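Local coordinates for m3DLH protein (Halieaceae bacterium, PDB 7JKA), which probably hydrolyses ester or lactone bonds as a member of the dienelactone hydrolase family, and is also linked to phosphotriesterase activity, at residues A[75-80]-A[105-110]. Numbering follows the deposited sequence.
Sequences ADLHGD and RALARA
Leu107 holds its CG flanked by both N and C of its own backbone (chi1 72°), a setting less common in helices, and this aims both methyls of its branched end at the 75-80 loop. Leu77 answers with CG anti to its own carbonyl carbon (chi1 -67°); although its CB leaves the backbone away from the helix, CD2 is the branch that reaches Leu107 CD1, at 4.1 Å. The second methyl makes the nearer approach: Leu107 CD2 rests in van der Waals contact 3.4 Å from Leu77 O, a carbonyl oxygen that accepts a hydrogen bond from Arg93. One leucine of the helix thus touches both the side chain and the backbone of Leu77, and Leu77 CA lies 7.1 Å from Leu107 CA.

No direct hydrogen bond joins the segments. Instead, a water donates to Asp76 O at 2.8 Å and to Leu107 O at 2.8 Å, tying the loop carbonyl to a carbonyl of the helix. In the alpha/beta-hydrolase fold of this family, the contact sets the loop that follows strand 71-74 against helix 101-116. Phe28 of strand 27-35 packs on Leu107, while Phe48 and Phe133 touch Leu77, which lies near a probable nucleophile elbow.

Asp76 forms an Asx motif in the loop. Its OD1 accepts from His78 N (3.0 Å), the bond that closes an Asx turn, and from Gly79 N (3.0 Å), both approaching from the same face, above the carboxylate plane by just over 40°. OD2 takes hydrogen bonds from the backbone N of Gly81 and of Val29, so four amides grip this buried carboxylate and would tend to stabilise its negative charge. The His78 ring has Leu77 CB over one face, off-centre and near the ring's margin.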
ATOM      1  N   ALA A  75      -1.880   2.422   7.965  1.00 11.48           N
ATOM      2  CA  ALA A  75      -3.145   1.753   8.225  1.00 12.32           C
ATOM      3  C   ALA A  75      -2.982   0.475   9.038  1.00 14.77           C
ATOM      4  O   ALA A  75      -1.965  -0.225   8.962  1.00 13.92           O
ATOM      5  CB  ALA A  75      -3.844   1.394   6.914  1.00 14.23           C
ATOM      6  N   ASP A  76      -4.036   0.154   9.780  1.00 11.32           N
ATOM      7  CA  ASP A  76      -4.129  -1.061  10.585  1.00 13.34           C
ATOM      8  C   ASP A  76      -4.880  -2.122   9.774  1.00 14.66           C
ATOM      9  O   ASP A  76      -6.022  -1.889   9.374  1.00 15.01           O
ATOM     10  CB  ASP A  76      -4.862  -0.675  11.874  1.00 13.11           C
ATOM     11  CG  ASP A  76      -5.182  -1.848  12.797  1.00 15.87           C
ATOM     12  OD1 ASP A  76      -4.781  -3.001  12.541  1.00 16.11           O
ATOM     13  OD2 ASP A  76      -5.846  -1.573  13.820  1.00 13.97           O
ATOM     14  N   LEU A  77      -4.250  -3.285   9.529  1.00 12.60           N
ATOM     15  CA  LEU A  77      -4.906  -4.310   8.723  1.00 13.77           C
ATOM     16  C   LEU A  77      -5.829  -5.213   9.520  1.00 16.42           C
ATOM     17  O   LEU A  77      -6.670  -5.896   8.918  1.00 18.53           O
ATOM     18  CB  LEU A  77      -3.875  -5.211   8.040  1.00 16.20           C
ATOM     19  CG  LEU A  77      -3.002  -4.560   6.967  1.00 18.94           C
ATOM     20  CD1 LEU A  77      -1.984  -5.579   6.474  1.00 15.59           C
ATOM     21  CD2 LEU A  77      -3.876  -4.035   5.812  1.00 19.80           C
ATOM     22  N   HIS A  78      -5.671  -5.280  10.842  1.00 16.92           N
ATOM     23  CA  HIS A  78      -6.251  -6.377  11.610  1.00 15.12           C
ATOM     24  C   HIS A  78      -7.227  -5.942  12.676  1.00 17.73           C
ATOM     25  O   HIS A  78      -8.098  -6.739  13.067  1.00 21.04           O
ATOM     26  CB  HIS A  78      -5.143  -7.192  12.283  1.00 17.23           C
ATOM     27  CG  HIS A  78      -4.114  -7.668  11.316  1.00 20.46           C
ATOM     28  ND1 HIS A  78      -4.449  -8.298  10.135  1.00 21.21           N
ATOM     29  CD2 HIS A  78      -2.762  -7.587  11.332  1.00 20.45           C
ATOM     30  CE1 HIS A  78      -3.346  -8.591   9.467  1.00 18.10           C
ATOM     31  NE2 HIS A  78      -2.309  -8.183  10.180  1.00 17.76           N
ATOM     32  N   GLY A  79      -7.101  -4.733  13.161  1.00 14.99           N
ATOM     33  CA  GLY A  79      -7.928  -4.209  14.221  1.00 15.73           C
ATOM     34  C   GLY A  79      -7.133  -4.063  15.501  1.00 19.42           C
ATOM     35  O   GLY A  79      -6.253  -4.874  15.814  1.00 16.98           O
ATOM     36  N   ASP A  80      -7.471  -3.027  16.267  1.00 17.51           N
ATOM     37  CA  ASP A  80      -6.859  -2.735  17.562  1.00 18.01           C
ATOM     38  C   ASP A  80      -5.341  -2.649  17.462  1.00 19.94           C
ATOM     39  O   ASP A  80      -4.638  -2.893  18.452  1.00 19.98           O
ATOM     40  CB  ASP A  80      -7.275  -3.778  18.601  1.00 22.53           C
ATOM     41  CG  ASP A  80      -8.765  -3.749  18.882  1.00 22.09           C
ATOM     42  OD1 ASP A  80      -9.324  -2.642  19.000  1.00 25.64           O
ATOM     43  OD2 ASP A  80      -9.355  -4.837  19.016  1.00 32.24           O
ATOM     44  N   ARG A 105     -11.993  -4.954   1.342  1.00 13.73           N
ATOM     45  CA  ARG A 105     -12.113  -3.615   0.774  1.00 13.23           C
ATOM     46  C   ARG A 105     -12.673  -2.638   1.788  1.00 15.14           C
ATOM     47  O   ARG A 105     -12.300  -1.466   1.768  1.00 14.83           O
ATOM     48  CB  ARG A 105     -12.979  -3.662  -0.480  1.00 16.63           C
ATOM     49  CG  ARG A 105     -12.235  -4.356  -1.615  1.00 14.74           C
ATOM     50  CD  ARG A 105     -13.124  -4.782  -2.755  1.00 14.91           C
ATOM     51  NE  ARG A 105     -12.317  -5.515  -3.738  1.00 15.27           N
ATOM     52  CZ  ARG A 105     -12.598  -5.620  -5.031  1.00 16.91           C
ATOM     53  NH1 ARG A 105     -13.666  -5.011  -5.539  1.00 18.50           N
ATOM     54  NH2 ARG A 105     -11.771  -6.309  -5.827  1.00 16.68           N
ATOM     55  N   ALA A 106     -13.509  -3.111   2.714  1.00 13.88           N
ATOM     56  CA  ALA A 106     -14.078  -2.215   3.713  1.00 14.11           C
ATOM     57  C   ALA A 106     -13.023  -1.692   4.675  1.00 15.71           C
ATOM     58  O   ALA A 106     -13.074  -0.516   5.062  1.00 15.89           O
ATOM     59  CB  ALA A 106     -15.181  -2.934   4.481  1.00 16.68           C
ATOM     60  N   LEU A 107     -12.089  -2.543   5.114  1.00 14.84           N
ATOM     61  CA  LEU A 107     -11.040  -2.038   5.995  1.00 12.76           C
ATOM     62  C   LEU A 107     -10.084  -1.115   5.239  1.00 12.19           C
ATOM     63  O   LEU A 107      -9.507  -0.197   5.832  1.00 14.17           O
ATOM     64  CB  LEU A 107     -10.298  -3.197   6.681  1.00 14.61           C
ATOM     65  CG  LEU A 107      -9.335  -4.115   5.929  1.00 15.74           C
ATOM     66  CD1 LEU A 107      -7.973  -3.472   5.740  1.00 16.31           C
ATOM     67  CD2 LEU A 107      -9.248  -5.462   6.706  1.00 18.46           C
ATOM     68  N   ALA A 108      -9.891  -1.349   3.932  1.00 14.59           N
ATOM     69  CA  ALA A 108      -9.044  -0.449   3.148  1.00 12.40           C
ATOM     70  C   ALA A 108      -9.741   0.891   2.918  1.00 12.94           C
ATOM     71  O   ALA A 108      -9.133   1.957   3.059  1.00 13.68           O
ATOM     72  CB  ALA A 108      -8.695  -1.098   1.816  1.00 13.85           C
ATOM     73  N   ARG A 109     -11.034   0.847   2.607  1.00 14.44           N
ATOM     74  CA  ARG A 109     -11.783   2.080   2.408  1.00 15.38           C
ATOM     75  C   ARG A 109     -11.911   2.868   3.711  1.00 15.21           C
ATOM     76  O   ARG A 109     -11.895   4.108   3.690  1.00 14.89           O
ATOM     77  CB  ARG A 109     -13.151   1.745   1.817  1.00 20.79           C
ATOM     78  CG  ARG A 109     -13.777   2.888   1.083  1.00 36.82           C
ATOM     79  CD  ARG A 109     -14.210   2.498  -0.321  1.00 37.68           C
ATOM     80  NE  ARG A 109     -14.621   3.700  -1.028  1.00 38.16           N
ATOM     81  CZ  ARG A 109     -15.374   3.721  -2.118  1.00 34.49           C
ATOM     82  NH1 ARG A 109     -15.693   4.894  -2.657  1.00 24.89           N
ATOM     83  NH2 ARG A 109     -15.830   2.588  -2.649  1.00 23.58           N
ATOM     84  N   ALA A 110     -12.009   2.172   4.852  1.00 13.42           N
ATOM     85  CA  ALA A 110     -12.048   2.867   6.136  1.00 13.42           C
ATOM     86  C   ALA A 110     -10.763   3.639   6.380  1.00 15.20           C
ATOM     87  O   ALA A 110     -10.803   4.771   6.877  1.00 14.81           O
ATOM     88  CB  ALA A 110     -12.293   1.875   7.272  1.00 13.90           C
TER
HETATM   89  O   HOH W   1      -7.319  -0.152   7.588  1.00 14.82           O